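Local coordinates for protein short-chain-enoyl-CoA hydratase (Clostridium acetobutylicum, PDB 5Z7R) that catalyses the reversible hydration of crotonyl-CoA and other short-chain enoyl-CoA thioesters to 3-hydroxyacyl-CoA in butanoate metabolism, at residues Met1-Glu9 and Thr32-Ile43; Val17-Leu28 and Leu54-Gly65. One frame throughout, in Å; residues are numbered along the deposited sequence.

Contact 1. Residues Met1-Glu9 and Thr32-Ile43; sequences MELNNVILE and TLKEMDYVIGEI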
# COMPACT_ATOMS: atom_id res chain seq x y z
N MET A 1 -29.11 8.53 -25.60
CA MET A 1 -28.31 9.74 -25.96
C MET A 1 -27.86 9.66 -27.42
O MET A 1 -27.63 8.57 -27.95
CB MET A 1 -27.08 9.86 -25.03
CG MET A 1 -26.64 11.30 -24.80
SD MET A 1 -24.94 11.42 -24.23
CE MET A 1 -24.77 13.20 -24.03
N GLU A 2 -27.75 10.82 -28.06
CA GLU A 2 -27.33 10.90 -29.46
C GLU A 2 -26.06 11.75 -29.51
O GLU A 2 -25.94 12.73 -28.78
CB GLU A 2 -28.48 11.44 -30.33
CG GLU A 2 -28.17 11.53 -31.82
CD GLU A 2 -27.73 12.92 -32.24
OE1 GLU A 2 -26.54 13.09 -32.58
OE2 GLU A 2 -28.57 13.85 -32.21
N LEU A 3 -25.10 11.35 -30.35
CA LEU A 3 -23.69 11.74 -30.20
C LEU A 3 -23.22 12.65 -31.30
O LEU A 3 -23.36 12.29 -32.46
CB LEU A 3 -22.82 10.48 -30.25
CG LEU A 3 -23.20 9.35 -29.31
CD1 LEU A 3 -22.39 8.11 -29.63
CD2 LEU A 3 -23.00 9.79 -27.88
N ASN A 4 -22.64 13.80 -30.97
CA ASN A 4 -22.07 14.63 -32.04
C ASN A 4 -20.65 15.14 -31.79
O ASN A 4 -20.19 16.07 -32.46
CB ASN A 4 -23.04 15.74 -32.46
CG ASN A 4 -23.48 16.62 -31.31
OD1 ASN A 4 -24.62 16.54 -30.84
ND2 ASN A 4 -22.58 17.48 -30.86
N ASN A 5 -19.94 14.51 -30.85
CA ASN A 5 -18.48 14.67 -30.70
C ASN A 5 -17.72 13.32 -30.84
O ASN A 5 -16.50 13.29 -31.05
CB ASN A 5 -18.15 15.34 -29.34
CG ASN A 5 -18.46 16.83 -29.31
OD1 ASN A 5 -18.67 17.46 -30.34
ND2 ASN A 5 -18.48 17.41 -28.12
N VAL A 6 -18.46 12.22 -30.79
CA VAL A 6 -17.90 10.87 -30.73
C VAL A 6 -18.64 9.87 -31.60
O VAL A 6 -19.83 9.65 -31.42
CB VAL A 6 -18.00 10.35 -29.28
CG1 VAL A 6 -17.36 8.96 -29.14
CG2 VAL A 6 -17.39 11.38 -28.34
N ILE A 7 -17.93 9.22 -32.51
CA ILE A 7 -18.51 8.20 -33.34
C ILE A 7 -18.26 6.82 -32.73
O ILE A 7 -17.17 6.57 -32.25
CB ILE A 7 -17.90 8.24 -34.75
CG1 ILE A 7 -18.04 9.65 -35.35
CG2 ILE A 7 -18.58 7.22 -35.64
CD1 ILE A 7 -17.15 9.90 -36.55
N LEU A 8 -19.23 5.93 -32.80
CA LEU A 8 -19.03 4.57 -32.34
C LEU A 8 -19.43 3.52 -33.37
O LEU A 8 -20.60 3.49 -33.77
CB LEU A 8 -19.83 4.33 -31.07
CG LEU A 8 -19.86 2.86 -30.60
CD1 LEU A 8 -18.51 2.41 -30.05
CD2 LEU A 8 -20.93 2.64 -29.55
N GLU A 9 -18.50 2.61 -33.72
CA GLU A 9 -18.70 1.59 -34.77
C GLU A 9 -18.27 0.21 -34.31
O GLU A 9 -17.38 0.09 -33.49
CB GLU A 9 -17.89 1.95 -36.00
CG GLU A 9 -17.81 3.44 -36.29
CD GLU A 9 -17.19 3.73 -37.63
OE1 GLU A 9 -17.73 3.26 -38.67
OE2 GLU A 9 -16.17 4.43 -37.67
N THR A 32 -18.07 16.24 -24.56
CA THR A 32 -17.27 15.13 -25.09
C THR A 32 -17.03 14.06 -24.01
O THR A 32 -17.27 12.86 -24.24
CB THR A 32 -15.93 15.63 -25.65
OG1 THR A 32 -16.15 16.75 -26.51
CG2 THR A 32 -15.24 14.57 -26.44
N LEU A 33 -16.61 14.50 -22.83
CA LEU A 33 -16.41 13.57 -21.73
C LEU A 33 -17.70 12.83 -21.41
O LEU A 33 -17.71 11.60 -21.20
CB LEU A 33 -15.93 14.31 -20.51
CG LEU A 33 -14.56 14.98 -20.57
CD1 LEU A 33 -14.35 15.88 -19.36
CD2 LEU A 33 -13.43 13.96 -20.64
N LYS A 34 -18.79 13.58 -21.40
CA LYS A 34 -20.11 13.01 -21.13
C LYS A 34 -20.47 11.93 -22.16
O LYS A 34 -20.86 10.82 -21.80
CB LYS A 34 -21.16 14.12 -21.10
CG LYS A 34 -21.15 14.95 -19.81
CD LYS A 34 -22.47 14.88 -19.05
CE LYS A 34 -23.57 15.67 -19.77
NZ LYS A 34 -24.95 15.27 -19.35
N GLU A 35 -20.32 12.26 -23.44
CA GLU A 35 -20.58 11.29 -24.50
C GLU A 35 -19.64 10.07 -24.40
O GLU A 35 -20.04 8.93 -24.68
CB GLU A 35 -20.45 11.99 -25.86
CG GLU A 35 -21.52 13.05 -26.13
CD GLU A 35 -21.35 13.80 -27.46
OE1 GLU A 35 -21.16 13.15 -28.52
OE2 GLU A 35 -21.44 15.05 -27.43
N MET A 36 -18.40 10.30 -23.97
CA MET A 36 -17.41 9.22 -23.86
C MET A 36 -17.88 8.21 -22.83
O MET A 36 -17.88 6.99 -23.06
CB MET A 36 -16.07 9.81 -23.46
CG MET A 36 -14.87 8.88 -23.62
SD MET A 36 -14.61 8.24 -25.29
CE MET A 36 -14.67 9.77 -26.18
N ASP A 37 -18.35 8.75 -21.72
CA ASP A 37 -18.87 7.93 -20.63
C ASP A 37 -20.08 7.12 -21.09
O ASP A 37 -20.21 5.90 -20.79
CB ASP A 37 -19.23 8.83 -19.45
CG ASP A 37 -19.50 8.05 -18.18
OD1 ASP A 37 -18.70 7.18 -17.81
OD2 ASP A 37 -20.55 8.28 -17.57
N TYR A 38 -20.93 7.77 -21.87
CA TYR A 38 -22.06 7.09 -22.45
C TYR A 38 -21.58 5.97 -23.39
O TYR A 38 -22.10 4.81 -23.31
CB TYR A 38 -23.01 8.09 -23.13
CG TYR A 38 -24.07 7.41 -23.97
CD1 TYR A 38 -23.81 7.11 -25.32
CD2 TYR A 38 -25.31 7.03 -23.43
CE1 TYR A 38 -24.74 6.46 -26.10
CE2 TYR A 38 -26.25 6.37 -24.22
CZ TYR A 38 -25.96 6.09 -25.56
OH TYR A 38 -26.85 5.45 -26.39
N VAL A 39 -20.59 6.25 -24.25
CA VAL A 39 -20.21 5.19 -25.21
C VAL A 39 -19.50 4.11 -24.46
O VAL A 39 -19.70 2.92 -24.77
CB VAL A 39 -19.48 5.64 -26.54
CG1 VAL A 39 -19.53 7.15 -26.78
CG2 VAL A 39 -18.05 5.11 -26.67
N ILE A 40 -18.70 4.48 -23.45
CA ILE A 40 -18.05 3.46 -22.65
C ILE A 40 -19.13 2.56 -22.07
O ILE A 40 -19.06 1.33 -22.22
CB ILE A 40 -17.16 4.02 -21.53
CG1 ILE A 40 -15.94 4.74 -22.13
CG2 ILE A 40 -16.68 2.88 -20.62
CD1 ILE A 40 -15.41 5.86 -21.27
N GLY A 41 -20.16 3.15 -21.46
CA GLY A 41 -21.25 2.35 -20.88
C GLY A 41 -21.96 1.51 -21.92
O GLY A 41 -22.37 0.35 -21.66
N GLU A 42 -22.11 2.09 -23.11
CA GLU A 42 -22.62 1.34 -24.26
C GLU A 42 -21.72 0.15 -24.61
O GLU A 42 -22.21 -0.95 -24.82
CB GLU A 42 -22.75 2.28 -25.47
CG GLU A 42 -23.87 1.96 -26.45
CD GLU A 42 -25.27 2.11 -25.88
OE1 GLU A 42 -25.49 2.98 -25.00
OE2 GLU A 42 -26.16 1.35 -26.35
N ILE A 43 -20.40 0.33 -24.63
CA ILE A 43 -19.52 -0.83 -24.93
C ILE A 43 -19.57 -1.83 -23.79
O ILE A 43 -19.53 -3.05 -24.00
CB ILE A 43 -18.09 -0.39 -25.22
CG1 ILE A 43 -18.05 0.37 -26.54
CG2 ILE A 43 -17.13 -1.59 -25.23
CD1 ILE A 43 -17.00 1.46 -26.61
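With CG set opposite its carbonyl carbon (chi1 -66°) and the chain extended beyond it, E35 carries its carboxylate off helix 32-43 to the backbone of L3-N5. Its OE1 accepts from N5 N at 3.0 Å with an N-H...O angle of 161°, on the syn side of the carboxylate and somewhat out of its plane. A second, weak bond comes from N4 N, so two successive amides of the turn leading into strand 6-9 converge on one oxygen. Because E35 is buried, the pair of N-H groups probably helps to stabilise its negative charge.

Placing CG opposite its own backbone N carries the Y38 ring off the helix to M1. M1 lies over one ring face: its CB is 3.8 Å from the Y38 centroid and 15° off the normal, a CH-pi contact. Farther along the extended M1 chain, SD makes an oblique Met-aromatic contact with the same ring, and CE ends against E35 CG. L3 CD2 reaches Y38 CD1 obliquely at 3.8 Å.

In the crotonase fold this helix packs on the sheet that begins with strand 6-11, and the short axes of 6-9 and 32-43 run almost parallel, 9.3 Å apart at closest approach. V6 and L8 point toward the helix, whereas I7 between them points away. V6 CG2 touches M36 CE, returning to the strand, at 3.8 Å. Farther along the helix, I43 CD1 meets L8 CD1 at 3.9 Å. V17 of the adjacent strand 14-19 touches V6, L8 and I43, continuing this apolar layer into the sheet.

Contact 2. Residues Val17-Leu28 and Leu54-Gly65; sequences VTINRPKALNAL and LTGAGEKSFVAG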
# COMPACT_ATOMS: atom_id res chain seq x y z
N VAL A 17 -13.83 3.70 -31.57
CA VAL A 17 -14.42 4.88 -31.01
C VAL A 17 -13.52 5.96 -31.50
O VAL A 17 -12.31 5.85 -31.39
CB VAL A 17 -14.42 4.81 -29.48
CG1 VAL A 17 -14.96 6.08 -28.85
CG2 VAL A 17 -15.25 3.62 -29.01
N THR A 18 -14.11 6.99 -32.08
CA THR A 18 -13.33 8.04 -32.70
C THR A 18 -13.83 9.33 -32.17
O THR A 18 -15.01 9.64 -32.30
CB THR A 18 -13.50 8.09 -34.25
OG1 THR A 18 -13.14 6.82 -34.84
CG2 THR A 18 -12.65 9.14 -34.81
N ILE A 19 -12.95 10.10 -31.56
CA ILE A 19 -13.33 11.44 -31.17
C ILE A 19 -13.21 12.31 -32.40
O ILE A 19 -12.18 12.31 -33.07
CB ILE A 19 -12.47 11.99 -30.04
CG1 ILE A 19 -12.83 11.25 -28.75
CG2 ILE A 19 -12.71 13.49 -29.89
CD1 ILE A 19 -11.68 11.09 -27.80
N ASN A 20 -14.28 13.06 -32.66
CA ASN A 20 -14.48 13.75 -33.93
C ASN A 20 -14.90 15.20 -33.73
O ASN A 20 -16.07 15.51 -33.85
CB ASN A 20 -15.52 12.95 -34.72
CG ASN A 20 -15.82 13.55 -36.09
OD1 ASN A 20 -15.07 14.37 -36.63
ND2 ASN A 20 -16.94 13.12 -36.65
N ARG A 21 -13.95 16.06 -33.38
CA ARG A 21 -14.14 17.53 -33.40
C ARG A 21 -13.04 18.14 -34.24
O ARG A 21 -12.17 18.84 -33.71
CB ARG A 21 -14.16 18.15 -32.01
CG ARG A 21 -15.39 17.80 -31.17
CD ARG A 21 -15.29 18.46 -29.78
NE ARG A 21 -15.18 19.93 -29.82
CZ ARG A 21 -14.61 20.70 -28.88
NH1 ARG A 21 -14.04 20.16 -27.81
NH2 ARG A 21 -14.59 22.03 -29.02
N PRO A 22 -13.10 17.89 -35.57
CA PRO A 22 -12.04 18.18 -36.54
C PRO A 22 -11.51 19.58 -36.43
O PRO A 22 -10.30 19.79 -36.46
CB PRO A 22 -12.73 17.99 -37.89
CG PRO A 22 -13.79 16.97 -37.62
CD PRO A 22 -14.29 17.32 -36.24
N LYS A 23 -12.42 20.54 -36.29
CA LYS A 23 -12.05 21.94 -36.19
C LYS A 23 -11.46 22.29 -34.83
O LYS A 23 -10.71 23.26 -34.71
CB LYS A 23 -13.27 22.81 -36.50
CG LYS A 23 -13.70 22.66 -37.96
CD LYS A 23 -15.11 23.15 -38.23
CE LYS A 23 -15.64 22.59 -39.55
NZ LYS A 23 -17.13 22.68 -39.61
N ALA A 24 -11.78 21.50 -33.80
CA ALA A 24 -11.23 21.72 -32.46
C ALA A 24 -10.01 20.83 -32.19
O ALA A 24 -9.50 20.81 -31.08
CB ALA A 24 -12.30 21.50 -31.40
N LEU A 25 -9.55 20.11 -33.21
CA LEU A 25 -8.40 19.25 -33.06
C LEU A 25 -8.75 18.10 -32.11
O LEU A 25 -7.91 17.65 -31.34
CB LEU A 25 -7.18 20.03 -32.53
CG LEU A 25 -6.69 21.12 -33.47
CD1 LEU A 25 -5.83 22.15 -32.74
CD2 LEU A 25 -5.94 20.51 -34.67
N ASN A 26 -10.00 17.64 -32.20
CA ASN A 26 -10.55 16.64 -31.31
C ASN A 26 -10.43 16.90 -29.79
O ASN A 26 -10.44 15.93 -28.99
CB ASN A 26 -9.95 15.30 -31.65
CG ASN A 26 -10.25 14.91 -33.06
OD1 ASN A 26 -11.41 14.83 -33.44
ND2 ASN A 26 -9.21 14.64 -33.85
N ALA A 27 -10.38 18.18 -29.41
CA ALA A 27 -10.25 18.55 -27.98
C ALA A 27 -11.42 18.08 -27.13
O ALA A 27 -12.55 17.87 -27.62
CB ALA A 27 -10.04 20.04 -27.79
N LEU A 28 -11.12 17.90 -25.85
CA LEU A 28 -12.10 17.43 -24.87
C LEU A 28 -12.76 18.59 -24.18
O LEU A 28 -12.10 19.50 -23.69
CB LEU A 28 -11.42 16.58 -23.81
CG LEU A 28 -10.65 15.39 -24.34
CD1 LEU A 28 -9.80 14.81 -23.22
CD2 LEU A 28 -11.60 14.36 -24.92
N LEU A 54 -9.45 3.27 -29.81
CA LEU A 54 -9.78 4.62 -29.63
C LEU A 54 -8.91 5.35 -30.53
O LEU A 54 -7.70 5.17 -30.49
CB LEU A 54 -9.45 5.05 -28.21
CG LEU A 54 -9.67 6.52 -27.88
CD1 LEU A 54 -11.13 6.91 -28.10
CD2 LEU A 54 -9.22 6.79 -26.43
N THR A 55 -9.48 6.24 -31.30
CA THR A 55 -8.64 7.18 -32.03
C THR A 55 -9.34 8.50 -32.19
O THR A 55 -10.47 8.66 -31.77
CB THR A 55 -8.27 6.62 -33.41
OG1 THR A 55 -7.19 7.39 -33.94
CG2 THR A 55 -9.51 6.63 -34.35
N GLY A 56 -8.61 9.45 -32.75
CA GLY A 56 -9.15 10.73 -33.18
C GLY A 56 -9.45 10.74 -34.67
O GLY A 56 -9.25 9.74 -35.36
N ALA A 57 -9.95 11.87 -35.16
CA ALA A 57 -10.36 12.01 -36.56
C ALA A 57 -9.43 12.94 -37.34
O ALA A 57 -8.83 13.89 -36.80
CB ALA A 57 -11.78 12.53 -36.65
N GLY A 58 -9.33 12.64 -38.63
CA GLY A 58 -8.44 13.38 -39.49
C GLY A 58 -7.03 12.91 -39.23
O GLY A 58 -6.80 11.86 -38.56
N GLU A 59 -6.11 13.69 -39.77
CA GLU A 59 -4.70 13.33 -39.84
C GLU A 59 -3.85 14.30 -39.05
O GLU A 59 -2.63 14.15 -39.05
CB GLU A 59 -4.19 13.31 -41.32
CG GLU A 59 -5.09 12.59 -42.32
CD GLU A 59 -5.25 11.10 -42.03
OE1 GLU A 59 -4.20 10.47 -41.73
OE2 GLU A 59 -6.40 10.57 -42.12
N LYS A 60 -4.42 15.31 -38.42
CA LYS A 60 -3.60 16.16 -37.60
C LYS A 60 -3.61 15.74 -36.10
O LYS A 60 -2.57 15.84 -35.42
CB LYS A 60 -3.98 17.63 -37.77
CG LYS A 60 -2.83 18.55 -37.36
CD LYS A 60 -2.98 20.01 -37.80
CE LYS A 60 -1.60 20.70 -37.86
NZ LYS A 60 -1.67 22.18 -37.68
N SER A 61 -4.76 15.28 -35.59
CA SER A 61 -4.94 15.15 -34.11
C SER A 61 -5.53 13.87 -33.62
O SER A 61 -6.52 13.36 -34.18
CB SER A 61 -5.79 16.27 -33.52
OG SER A 61 -5.01 17.20 -32.81
N PHE A 62 -4.95 13.39 -32.53
CA PHE A 62 -5.59 12.40 -31.70
C PHE A 62 -6.62 13.15 -30.84
O PHE A 62 -7.81 13.07 -31.10
CB PHE A 62 -4.56 11.63 -30.86
CG PHE A 62 -5.16 10.67 -29.89
CD1 PHE A 62 -5.79 9.52 -30.33
CD2 PHE A 62 -5.12 10.94 -28.53
CE1 PHE A 62 -6.35 8.64 -29.42
CE2 PHE A 62 -5.69 10.09 -27.63
CZ PHE A 62 -6.28 8.93 -28.07
N VAL A 63 -6.14 13.79 -29.80
CA VAL A 63 -6.91 14.72 -29.03
C VAL A 63 -5.95 15.82 -28.64
O VAL A 63 -4.99 15.58 -27.95
CB VAL A 63 -7.52 14.01 -27.81
CG1 VAL A 63 -8.15 14.98 -26.85
CG2 VAL A 63 -8.50 12.94 -28.22
N ALA A 64 -6.19 17.03 -29.09
CA ALA A 64 -5.38 18.15 -28.69
C ALA A 64 -5.95 18.89 -27.49
O ALA A 64 -6.63 19.88 -27.65
CB ALA A 64 -5.15 19.09 -29.85
N GLY A 65 -5.68 18.42 -26.30
CA GLY A 65 -6.07 19.14 -25.11
C GLY A 65 -7.52 19.16 -24.69
O GLY A 65 -8.32 18.35 -25.10
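The amide of N26 meets two carbonyls of the 57-61 loop through a single nitrogen. ND2 donates to A57 O at 3.1 Å with an N-H...O angle of 157°; that acceptor lies within 2° of the amide plane, and the donor sits on a lone pair in the carbonyl plane. The bond from the same ND2 to S61 O is weak and bent. At the other end of the amide, OD1 accepts from R21 N at 2.8 Å, consistent with the modelled orientation of the amide.

Next to N26, L25 O takes the N-H of A64 at 2.9 Å and a weak bond from S61 OG, while L25 CB presses closely on A64 CB. L28 N donates to G65 O, nearly straight at 174°. V63 packs alongside: its CG1 touches L28 CG and its CG2 meets I19 CD1 at 3.7 Å, both side chains crossing V63 at about a right angle.

What positions the loops is a type I' turn, A24-A27, and a pair of parallel strands. T55 N donates to V17 O and I19 N to T55 O, both at 2.9 Å, placing V17 beside L54 and T18 beside T55. Strands 14-19 and 51-56 with helix 30-45 form a beta-alpha-beta unit of the crotonase fold. Farther out, T55 OG1 bonds to A103 O of strand 100-104.

The L28 side chain lies about 7 Å from that of E114, and G65 about 7 Å from the side chain of E134, both probable catalytic residues. Main-chain bonds, with one buried asparagine joining three backbone groups, S61 O only weakly, therefore probably help hold the shape of the loops near the probable active site.

Contacts 1 and 2 meet along strand 14-19, which pairs antiparallel with 6-11 and parallel with 51-56 in one sheet; N5 O to N20 N and I7 N to T18 O are the probable hydrogen bonds between them. Contact 1 is partly buried and packs a helix on the sheet margin, with an exposed N-terminus at one end. Contact 2, with 11 of 18 touching residues buried, lies deeper in the sheet and nearer the probable catalytic glutamates. Their chemistry differs accordingly: contact 1 relies on aliphatic and Met-aromatic packing plus one carboxylate, whereas contact 2 relies mainly on backbone hydrogen bonds and an asparagine amide. Helix 30-45 connects the two strands of contact 2.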